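Local coordinates for glutamine cyclotransferase (Xanthomonas campestris, PDB 3MBR), which probably catalyses the cyclisation of N-terminal glutamine to pyroglutamate, as a calcium-binding beta-propeller glutaminyl cyclase, at residues Y15-A21 with R46-T52. The protein carries 1 engineered substitution. Numbering follows the deposited sequence.
Sequences YPHDTTA and RKVDLET
Tyr15 and Pro16, the last residues of strand 9-16, run past Glu51 and Thr52 in the chain that follows strand 44-49, with Tyr15 CA 6.1 Å from Glu51 CA. No backbone hydrogen bond joins the two segments directly; instead one water donates to both Pro16 O and Leu50 O. Farther along, Asp18 to Ala21 form a type I turn facing Arg46. Leu50 lies over one face of the Tyr15 ring, its CD1 over the centre of the ring and 3.9 Å from the centroid, a CH-pi contact. Glu51, bent at chi2 (-72°), curls back to the ring edge, where its OE1 is 3.5 Å from Tyr15 CE2. A second water bridges Tyr15 OH and Glu51 OE2, while the hydroxyl also hydrogen-bonds Glu230. Pro16 rests its CD and CG on the carbonyls of Glu51 and Thr52. At the other end, Arg46 reaches out extended from CG to NE. Its NH2 makes a nearly straight bond (176°) to Thr20 OG1, 3.0 Å away and in the guanidinium plane. NH1 forms a salt bridge to Asp18 OD2, but the hydrogen bond within it is weak, bent to 135°. Ala21 CB covers one guanidinium face. Asp18 OD1 in turn accepts from Thr20 N at 2.9 Å, closing an Asx turn. The contact thus joins two neighbouring propeller blades, the one that pairs strand 9-16 with 227-233 and the one built from 23-60. Arg46 ties the connection between them to the second blade through two side chains, and its charge is probably partly balanced by Asp18.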
loop_
_atom_site.group_PDB
_atom_site.type_symbol
_atom_site.label_atom_id
_atom_site.label_comp_id
_atom_site.label_asym_id
_atom_site.label_seq_id
_atom_site.Cartn_x
_atom_site.Cartn_y
_atom_site.Cartn_z
ATOM N N TYR A 15 1.854 12.240 12.825
ATOM C CA TYR A 15 2.347 13.270 11.881
ATOM C C TYR A 15 1.130 13.842 11.154
ATOM O O TYR A 15 0.161 13.155 10.964
ATOM C CB TYR A 15 3.265 12.598 10.844
ATOM C CG TYR A 15 4.481 11.925 11.409
ATOM C CD1 TYR A 15 4.431 10.623 11.870
ATOM C CD2 TYR A 15 5.697 12.647 11.458
ATOM C CE1 TYR A 15 5.559 10.012 12.386
ATOM C CE2 TYR A 15 6.868 12.016 11.986
ATOM C CZ TYR A 15 6.773 10.674 12.412
ATOM O OH TYR A 15 7.956 10.045 12.828
ATOM N N PRO A 16 1.184 15.078 10.729
ATOM C CA PRO A 16 0.059 15.643 9.950
ATOM C C PRO A 16 -0.113 14.926 8.610
ATOM O O PRO A 16 0.885 14.621 7.950
ATOM C CB PRO A 16 0.456 17.101 9.721
ATOM C CG PRO A 16 1.859 17.250 10.212
ATOM C CD PRO A 16 2.337 15.997 10.861
ATOM N N HIS A 17 -1.373 14.753 8.185
ATOM C CA HIS A 17 -1.618 14.274 6.850
ATOM C C HIS A 17 -2.660 15.156 6.207
ATOM O O HIS A 17 -3.618 15.621 6.888
ATOM C CB HIS A 17 -2.170 12.829 6.941
ATOM C CG HIS A 17 -2.477 12.161 5.611
ATOM N ND1 HIS A 17 -3.774 11.803 5.261
ATOM C CD2 HIS A 17 -1.672 11.668 4.632
ATOM C CE1 HIS A 17 -3.757 11.177 4.074
ATOM N NE2 HIS A 17 -2.485 11.094 3.660
ATOM N N ASP A 18 -2.511 15.400 4.918
ATOM C CA ASP A 18 -3.427 16.302 4.174
ATOM C C ASP A 18 -4.760 15.606 3.976
ATOM O O ASP A 18 -4.826 14.548 3.368
ATOM C CB ASP A 18 -2.685 16.533 2.864
ATOM C CG ASP A 18 -3.403 17.467 1.884
ATOM O OD1 ASP A 18 -4.552 17.912 2.105
ATOM O OD2 ASP A 18 -2.711 17.842 0.885
ATOM N N THR A 19 -5.850 16.272 4.422
ATOM C CA THR A 19 -7.146 15.632 4.311
ATOM C C THR A 19 -7.721 15.712 2.886
ATOM O O THR A 19 -8.808 15.159 2.641
ATOM C CB THR A 19 -8.199 16.150 5.289
ATOM O OG1 THR A 19 -8.319 17.561 5.070
ATOM C CG2 THR A 19 -7.765 15.897 6.739
ATOM N N THR A 20 -7.003 16.309 1.929
ATOM C CA THR A 20 -7.378 16.122 0.531
ATOM C C THR A 20 -6.843 14.842 -0.082
ATOM O O THR A 20 -7.212 14.534 -1.239
ATOM C CB THR A 20 -6.873 17.254 -0.397
ATOM O OG1 THR A 20 -5.440 17.192 -0.479
ATOM C CG2 THR A 20 -7.288 18.667 0.092
ATOM N N ALA A 21 -6.009 14.102 0.637
ATOM C CA ALA A 21 -5.355 12.966 0.038
ATOM C C ALA A 21 -6.238 11.752 0.077
ATOM O O ALA A 21 -6.444 11.172 1.186
ATOM C CB ALA A 21 -4.025 12.675 0.751
ATOM N N ARG A 46 2.172 11.880 -5.198
ATOM C CA ARG A 46 2.695 13.024 -4.410
ATOM C C ARG A 46 3.980 12.569 -3.738
ATOM O O ARG A 46 4.031 11.446 -3.209
ATOM C CB ARG A 46 1.769 13.405 -3.251
ATOM C CG ARG A 46 0.358 13.850 -3.704
ATOM C CD ARG A 46 -0.505 13.973 -2.468
ATOM N NE ARG A 46 -1.816 14.441 -2.857
ATOM C CZ ARG A 46 -2.602 15.129 -2.011
ATOM N NH1 ARG A 46 -2.220 15.319 -0.724
ATOM N NH2 ARG A 46 -3.774 15.587 -2.432
ATOM N N LYS A 47 4.997 13.433 -3.718
ATOM C CA LYS A 47 6.161 13.249 -2.868
ATOM C C LYS A 47 5.940 14.151 -1.663
ATOM O O LYS A 47 5.734 15.348 -1.861
ATOM C CB LYS A 47 7.425 13.661 -3.599
ATOM C CG LYS A 47 8.676 13.557 -2.703
ATOM C CD LYS A 47 9.905 14.117 -3.547
ATOM C CE LYS A 47 11.146 14.072 -2.828
ATOM N NZ LYS A 47 12.205 14.743 -3.689
ATOM N N VAL A 48 5.991 13.585 -0.485
ATOM C CA VAL A 48 5.498 14.270 0.741
ATOM C C VAL A 48 6.549 14.283 1.810
ATOM O O VAL A 48 7.256 13.308 2.036
ATOM C CB VAL A 48 4.172 13.616 1.241
ATOM C CG1 VAL A 48 3.663 14.267 2.526
ATOM C CG2 VAL A 48 3.112 13.555 0.143
ATOM N N ASP A 49 6.697 15.434 2.412
ATOM C CA ASP A 49 7.575 15.592 3.578
ATOM C C ASP A 49 6.910 14.931 4.799
ATOM O O ASP A 49 5.798 15.263 5.204
ATOM C CB ASP A 49 7.800 17.088 3.858
ATOM C CG ASP A 49 8.705 17.304 5.009
ATOM O OD1 ASP A 49 8.253 17.738 6.092
ATOM O OD2 ASP A 49 9.880 16.899 4.871
ATOM N N LEU A 50 7.581 13.943 5.395
ATOM C CA LEU A 50 7.017 13.254 6.539
ATOM C C LEU A 50 6.621 14.152 7.685
ATOM O O LEU A 50 5.540 14.031 8.254
ATOM C CB LEU A 50 8.032 12.166 6.987
ATOM C CG LEU A 50 7.712 11.472 8.289
ATOM C CD1 LEU A 50 6.392 10.612 8.181
ATOM C CD2 LEU A 50 8.842 10.598 8.829
ATOM N N GLU A 51 7.526 15.023 8.073
ATOM C CA GLU A 51 7.356 15.715 9.301
ATOM C C GLU A 51 6.207 16.740 9.234
ATOM O O GLU A 51 5.545 16.987 10.241
ATOM C CB GLU A 51 8.667 16.429 9.650
ATOM C CG GLU A 51 9.749 15.378 10.013
ATOM C CD GLU A 51 9.543 14.704 11.351
ATOM O OE1 GLU A 51 8.622 15.039 12.146
ATOM O OE2 GLU A 51 10.319 13.792 11.602
ATOM N N THR A 52 5.963 17.283 8.044
ATOM C CA THR A 52 5.004 18.385 7.875
ATOM C C THR A 52 3.754 17.928 7.102
ATOM O O THR A 52 2.722 18.572 7.152
ATOM C CB THR A 52 5.602 19.585 7.152
ATOM O OG1 THR A 52 5.934 19.211 5.821
ATOM C CG2 THR A 52 6.814 20.163 7.939
HETATM O O HOH W 1 10.146 11.865 13.499
HETATM O O HOH W 2 3.044 13.108 7.171
#